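Local coordinates for YARHG domain-containing protein (Legionella pneumophila subsp. pneumophila, PDB 4G2A) that is of unknown function but may bind a nutrient, pairing a beta-rich DUF4424 region with a helical YARHG domain near its C-terminus, at residues 23-28 and 49-54; 97-102 and 135-140. One frame throughout, in Å; residues are numbered along the deposited sequence.

Contact 1 of 2, residues 23-28 and 49-54; sequences MVSELI and NFTFKN
Met23, a selenomethionine, and Phe52 form a non-hydrogen-bonded pair next to a beta bulge in the antiparallel hairpin of strands 21-33 and 43-54, their side chains lying alongside and pointing the same way. The selenomethionine chain is extended through chi2 and bends only at chi3 (-97°), which brings its methyl CE back against the ring, 3.6 Å from Phe52 CE1. SE itself sits 5.4 Å from the centroid of the Phe52 ring, an oblique Met-aromatic contact. Trp167 meets the same two side chains from outside the hairpin and helps to bury them.

The next pair on this face is Glu26 and Phe50, whose side chains cross at about a right angle. Glu26 CG comes up to the edge of the Phe50 ring, near its plane, 3.8 Å from Phe50 CD1, while the carboxylate reaches away to Thr175, to which OE1 is hydrogen-bonded. Ile28 CD1 touches the same ring more distantly, and His141 meets Phe50 edge to face.

The bulge lies between Met23 and Ser25, where the pairing slips by one residue. Thr51 therefore answers two residues at once: its O accepts from Val24 N at 2.8 Å, and its N donates to Ser25 O. Farther along, Leu27 and Asn49 exchange both of their backbone hydrogen bonds.

On the opposite face Ser25, Thr51 and Asn49 bring polar groups together. Val24 CG2 packs against the Thr51 methyl CG2 at 3.5 Å. Beside this apolar touch the Thr51 hydroxyl, set beside its own backbone N (chi1 -50°), approaches that of Ser25, with OG1 2.9 Å from OG. Asn49 ND2 is hydrogen-bonded to Asn138 OD1 of strand 136-150; its weak second partner is a water bound 2.8 Å from Ser25 OG.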
loop_
_atom_site.group_PDB
_atom_site.type_symbol
_atom_site.label_atom_id
_atom_site.label_comp_id
_atom_site.label_asym_id
_atom_site.label_seq_id
_atom_site.Cartn_x
_atom_site.Cartn_y
_atom_site.Cartn_z
HETATM N N MSE A 23 7.075 23.933 -2.883
HETATM C CA MSE A 23 6.560 22.783 -3.620
HETATM C C MSE A 23 5.200 23.197 -4.126
HETATM O O MSE A 23 4.342 23.513 -3.314
HETATM C CB MSE A 23 6.521 21.558 -2.707
HETATM C CG MSE A 23 6.552 20.267 -3.470
HETATM SE SE MSE A 23 6.187 18.798 -2.270
HETATM C CE MSE A 23 7.954 18.237 -1.890
ATOM N N VAL A 24 5.025 23.343 -5.443
ATOM C CA VAL A 24 3.782 23.902 -5.954
ATOM C C VAL A 24 2.798 22.841 -6.471
ATOM O O VAL A 24 1.601 23.114 -6.509
ATOM C CB VAL A 24 4.018 25.027 -6.992
ATOM C CG1 VAL A 24 4.583 26.277 -6.318
ATOM C CG2 VAL A 24 4.933 24.572 -8.113
ATOM N N SER A 25 3.278 21.642 -6.829
ATOM C CA SER A 25 2.408 20.563 -7.294
ATOM C C SER A 25 3.115 19.219 -7.234
ATOM O O SER A 25 4.340 19.154 -7.282
ATOM C CB SER A 25 1.909 20.821 -8.716
ATOM O OG SER A 25 2.857 20.420 -9.693
ATOM N N GLU A 26 2.326 18.151 -7.096
ATOM C CA GLU A 26 2.778 16.755 -7.077
ATOM C C GLU A 26 1.780 15.903 -7.843
ATOM O O GLU A 26 0.593 16.224 -7.893
ATOM C CB GLU A 26 2.951 16.192 -5.645
ATOM C CG GLU A 26 3.697 17.060 -4.631
ATOM C CD GLU A 26 2.886 18.239 -4.121
ATOM O OE1 GLU A 26 1.698 18.046 -3.779
ATOM O OE2 GLU A 26 3.411 19.375 -4.148
ATOM N N LEU A 27 2.267 14.836 -8.458
ATOM C CA LEU A 27 1.478 13.872 -9.210
ATOM C C LEU A 27 2.031 12.529 -8.794
ATOM O O LEU A 27 3.112 12.155 -9.238
ATOM C CB LEU A 27 1.598 14.166 -10.715
ATOM C CG LEU A 27 0.813 13.288 -11.688
ATOM C CD1 LEU A 27 -0.703 13.494 -11.531
ATOM C CD2 LEU A 27 1.212 13.603 -13.124
ATOM N N ILE A 28 1.364 11.863 -7.836
ATOM C CA ILE A 28 1.868 10.634 -7.242
ATOM C C ILE A 28 0.961 9.443 -7.608
ATOM O O ILE A 28 -0.199 9.354 -7.198
ATOM C CB ILE A 28 2.032 10.852 -5.707
ATOM C CG1 ILE A 28 3.061 12.000 -5.441
ATOM C CG2 ILE A 28 2.451 9.553 -4.990
ATOM C CD1 ILE A 28 2.903 12.763 -4.142
ATOM N N ASN A 49 5.869 12.881 -9.602
ATOM C CA ASN A 49 6.341 14.105 -10.192
ATOM C C ASN A 49 6.136 15.206 -9.186
ATOM O O ASN A 49 5.188 15.148 -8.410
ATOM C CB ASN A 49 5.675 14.414 -11.550
ATOM C CG ASN A 49 6.564 15.323 -12.368
ATOM O OD1 ASN A 49 7.498 14.869 -13.030
ATOM N ND2 ASN A 49 6.360 16.634 -12.269
ATOM N N PHE A 50 7.063 16.175 -9.158
ATOM C CA PHE A 50 7.054 17.299 -8.228
ATOM C C PHE A 50 7.487 18.543 -8.949
ATOM O O PHE A 50 8.415 18.505 -9.765
ATOM C CB PHE A 50 7.995 17.062 -7.023
ATOM C CG PHE A 50 7.956 15.687 -6.413
ATOM C CD1 PHE A 50 7.022 15.369 -5.431
ATOM C CD2 PHE A 50 8.835 14.697 -6.836
ATOM C CE1 PHE A 50 6.949 14.067 -4.900
ATOM C CE2 PHE A 50 8.765 13.406 -6.304
ATOM C CZ PHE A 50 7.827 13.105 -5.330
ATOM N N THR A 51 6.838 19.653 -8.631
ATOM C CA THR A 51 7.160 20.945 -9.223
ATOM C C THR A 51 7.586 21.829 -8.072
ATOM O O THR A 51 6.855 21.954 -7.092
ATOM C CB THR A 51 5.954 21.486 -10.028
ATOM O OG1 THR A 51 5.467 20.483 -10.918
ATOM C CG2 THR A 51 6.276 22.711 -10.810
ATOM N N PHE A 52 8.779 22.384 -8.161
ATOM C CA PHE A 52 9.354 23.266 -7.144
ATOM C C PHE A 52 9.590 24.626 -7.723
ATOM O O PHE A 52 10.006 24.714 -8.878
ATOM C CB PHE A 52 10.688 22.710 -6.623
ATOM C CG PHE A 52 10.583 21.421 -5.848
ATOM C CD1 PHE A 52 10.343 21.433 -4.481
ATOM C CD2 PHE A 52 10.767 20.199 -6.477
ATOM C CE1 PHE A 52 10.264 20.244 -3.765
ATOM C CE2 PHE A 52 10.691 19.010 -5.762
ATOM C CZ PHE A 52 10.454 19.035 -4.408
ATOM N N LYS A 53 9.368 25.688 -6.939
ATOM C CA LYS A 53 9.643 27.031 -7.421
ATOM C C LYS A 53 10.627 27.789 -6.499
ATOM O O LYS A 53 10.428 27.864 -5.281
ATOM C CB LYS A 53 8.359 27.864 -7.624
ATOM C CG LYS A 53 8.644 29.131 -8.440
ATOM C CD LYS A 53 7.462 30.069 -8.584
ATOM C CE LYS A 53 7.866 31.465 -9.041
ATOM N NZ LYS A 53 8.274 32.338 -7.893
ATOM N N ASN A 54 11.678 28.370 -7.113
ATOM C CA ASN A 54 12.615 29.246 -6.439
ATOM C C ASN A 54 11.907 30.600 -6.258
ATOM O O ASN A 54 11.551 31.233 -7.251
ATOM C CB ASN A 54 13.911 29.386 -7.247
ATOM C CG ASN A 54 14.924 30.319 -6.612
ATOM O OD1 ASN A 54 14.842 30.649 -5.434
ATOM N ND2 ASN A 54 15.929 30.721 -7.358
HETATM O O HOH W 1 3.599 17.923 -10.689
#

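Contact 2 of 2, residues 97-102 and 135-140; sequences VTVNDK and ATVNIH
Val99 packs between Val137 and Ile139 at the apolar centre of this antiparallel pairing. Its two methyls divide the work: CG2 lies 3.8 Å from Ile139 CD1, the side chains running alongside each other, while CG1 meets Val137 CG1 at 4.0 Å with the two valines set at a slant. Val97 CG2 adds a looser touch on Ile139 CG2.

Next to this apolar row, Thr98 and His140 trade backbone hydrogen bonds, both nearly straight and in the carbonyl plane. Their side chains lie on the other face of the sheet and point the same way. Thr98 OG1 stands between its backbone N and carbonyl carbon (chi1 74°) and reaches 3.3 Å from His140 CB.

Toward the edge, strand 95-99 ends in a type I' turn from Val99 to Lys102, a common closure for a tight two-residue hairpin. Asn100 carries the pairing one step into this turn. Its N donates to Asn138 O at 2.8 Å, and its side-chain OD1 takes the place of a backbone carbonyl, accepting from Asn138 N at 2.9 Å. Both ends of its amide also make weak bonds to separate waters, each of which donates to Thr136 O. A further water fills the angle between turn and strand: it accepts from Asp101 N at 2.8 Å and from Asn138 ND2, lies 2.7 Å from Thr98 OG1, and donates weakly to Asn138 O. It thus ties the turn backbone to strand 136-140. Asn138 OD1 accepts from Asn49 ND2 on strand 43-54.

The hairpin of strands 95-99 and 102-110 is thereby laid along one edge of strand 136-150, with strand 43-54 on the other. Trp127 of strand 123-131 covers Val97, Val99 and Ile139, and Phe131 packs on Val137.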
loop_
_atom_site.group_PDB
_atom_site.type_symbol
_atom_site.label_atom_id
_atom_site.label_comp_id
_atom_site.label_asym_id
_atom_site.label_seq_id
_atom_site.Cartn_x
_atom_site.Cartn_y
_atom_site.Cartn_z
ATOM N N VAL A 97 15.946 9.021 -10.073
ATOM C CA VAL A 97 15.569 10.427 -9.965
ATOM C C VAL A 97 16.086 11.183 -11.196
ATOM O O VAL A 97 17.223 10.963 -11.645
ATOM C CB VAL A 97 15.993 11.100 -8.618
ATOM C CG1 VAL A 97 17.470 10.880 -8.288
ATOM C CG2 VAL A 97 15.628 12.583 -8.575
ATOM N N THR A 98 15.201 12.027 -11.773
ATOM C CA THR A 98 15.496 12.921 -12.888
ATOM C C THR A 98 15.267 14.367 -12.418
ATOM O O THR A 98 14.278 14.652 -11.733
ATOM C CB THR A 98 14.683 12.600 -14.164
ATOM O OG1 THR A 98 13.332 13.018 -14.004
ATOM C CG2 THR A 98 14.745 11.132 -14.570
ATOM N N VAL A 99 16.204 15.263 -12.758
ATOM C CA VAL A 99 16.138 16.696 -12.456
ATOM C C VAL A 99 15.948 17.377 -13.794
ATOM O O VAL A 99 16.800 17.207 -14.675
ATOM C CB VAL A 99 17.391 17.214 -11.695
ATOM C CG1 VAL A 99 17.322 18.729 -11.481
ATOM C CG2 VAL A 99 17.573 16.491 -10.368
ATOM N N ASN A 100 14.803 18.079 -13.980
ATOM C CA ASN A 100 14.431 18.756 -15.236
ATOM C C ASN A 100 14.516 17.754 -16.417
ATOM O O ASN A 100 15.132 18.016 -17.465
ATOM C CB ASN A 100 15.282 20.019 -15.477
ATOM C CG ASN A 100 14.829 21.232 -14.709
ATOM O OD1 ASN A 100 13.706 21.308 -14.213
ATOM N ND2 ASN A 100 15.679 22.236 -14.635
ATOM N N ASP A 101 13.950 16.562 -16.167
ATOM C CA ASP A 101 13.819 15.398 -17.053
ATOM C C ASP A 101 15.185 14.736 -17.454
ATOM O O ASP A 101 15.188 13.821 -18.284
ATOM C CB ASP A 101 12.926 15.733 -18.269
ATOM C CG ASP A 101 11.521 16.119 -17.805
ATOM O OD1 ASP A 101 10.853 15.268 -17.146
ATOM O OD2 ASP A 101 11.127 17.306 -18.000
ATOM N N LYS A 102 16.300 15.111 -16.769
ATOM C CA LYS A 102 17.629 14.504 -16.925
ATOM C C LYS A 102 17.940 13.620 -15.706
ATOM O O LYS A 102 17.914 14.106 -14.563
ATOM C CB LYS A 102 18.717 15.569 -17.113
ATOM C CG LYS A 102 20.119 14.987 -17.320
ATOM C CD LYS A 102 21.132 16.104 -17.478
ATOM C CE LYS A 102 22.556 15.641 -17.328
ATOM N NZ LYS A 102 23.499 16.794 -17.250
ATOM N N ALA A 135 13.075 30.526 -10.959
ATOM C CA ALA A 135 12.802 29.377 -11.805
ATOM C C ALA A 135 12.132 28.203 -11.101
ATOM O O ALA A 135 12.183 28.067 -9.884
ATOM C CB ALA A 135 14.086 28.906 -12.450
ATOM N N THR A 136 11.470 27.363 -11.918
ATOM C CA THR A 136 10.774 26.135 -11.555
ATOM C C THR A 136 11.681 24.938 -11.929
ATOM O O THR A 136 12.309 24.931 -12.992
ATOM C CB THR A 136 9.394 26.093 -12.271
ATOM O OG1 THR A 136 8.571 27.166 -11.809
ATOM C CG2 THR A 136 8.654 24.794 -12.063
ATOM N N VAL A 137 11.754 23.948 -11.065
ATOM C CA VAL A 137 12.543 22.745 -11.336
ATOM C C VAL A 137 11.605 21.561 -11.209
ATOM O O VAL A 137 10.816 21.489 -10.265
ATOM C CB VAL A 137 13.821 22.631 -10.445
ATOM C CG1 VAL A 137 14.425 21.232 -10.469
ATOM C CG2 VAL A 137 14.863 23.661 -10.873
ATOM N N ASN A 138 11.652 20.669 -12.202
ATOM C CA ASN A 138 10.863 19.444 -12.206
ATOM C C ASN A 138 11.674 18.302 -11.577
ATOM O O ASN A 138 12.834 18.086 -11.954
ATOM C CB ASN A 138 10.445 19.076 -13.621
ATOM C CG ASN A 138 9.304 18.093 -13.623
ATOM O OD1 ASN A 138 8.152 18.467 -13.436
ATOM N ND2 ASN A 138 9.601 16.811 -13.777
ATOM N N ILE A 139 11.078 17.608 -10.591
ATOM C CA ILE A 139 11.686 16.452 -9.938
ATOM C C ILE A 139 10.784 15.271 -10.216
ATOM O O ILE A 139 9.576 15.384 -10.066
ATOM C CB ILE A 139 11.992 16.643 -8.398
ATOM C CG1 ILE A 139 12.979 17.839 -8.121
ATOM C CG2 ILE A 139 12.504 15.330 -7.739
ATOM C CD1 ILE A 139 14.399 17.767 -8.765
ATOM N N HIS A 140 11.370 14.157 -10.664
ATOM C CA HIS A 140 10.651 12.912 -10.918
ATOM C C HIS A 140 11.331 11.741 -10.210
ATOM O O HIS A 140 12.549 11.609 -10.257
ATOM C CB HIS A 140 10.494 12.613 -12.419
ATOM C CG HIS A 140 9.626 11.418 -12.682
ATOM N ND1 HIS A 140 10.168 10.172 -12.909
ATOM C CD2 HIS A 140 8.280 11.313 -12.681
ATOM C CE1 HIS A 140 9.139 9.356 -13.071
ATOM N NE2 HIS A 140 7.983 9.995 -12.934
HETATM O O HOH W 2 12.520 15.639 -13.885
HETATM O O HOH W 3 15.036 25.594 -14.255
HETATM O O HOH W 4 11.659 23.884 -15.357
#

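Overall arrangement
Contacts 1 and 2 are consecutive steps across the same beta structure, with centres about 9 Å apart. Strand 43-54, the second partner of contact 1, runs antiparallel to strand 136-150 of contact 2, so the strand order here is 21-33, 43-54, 136-150, 95-99. Among the bonds that join them, Phe50 N lies 2.8 Å from Ile139 O, a probable backbone hydrogen bond, and further backbone bonds link Val137 with Phe52 and Ala135 with Asn54. The methyls Thr51 CG2 and Thr136 CG2 pack 3.4 Å apart, and Ile139 touches both Phe50 and Phe52, joining the apolar faces. Along the chain, contact 1 closes before contact 2 opens.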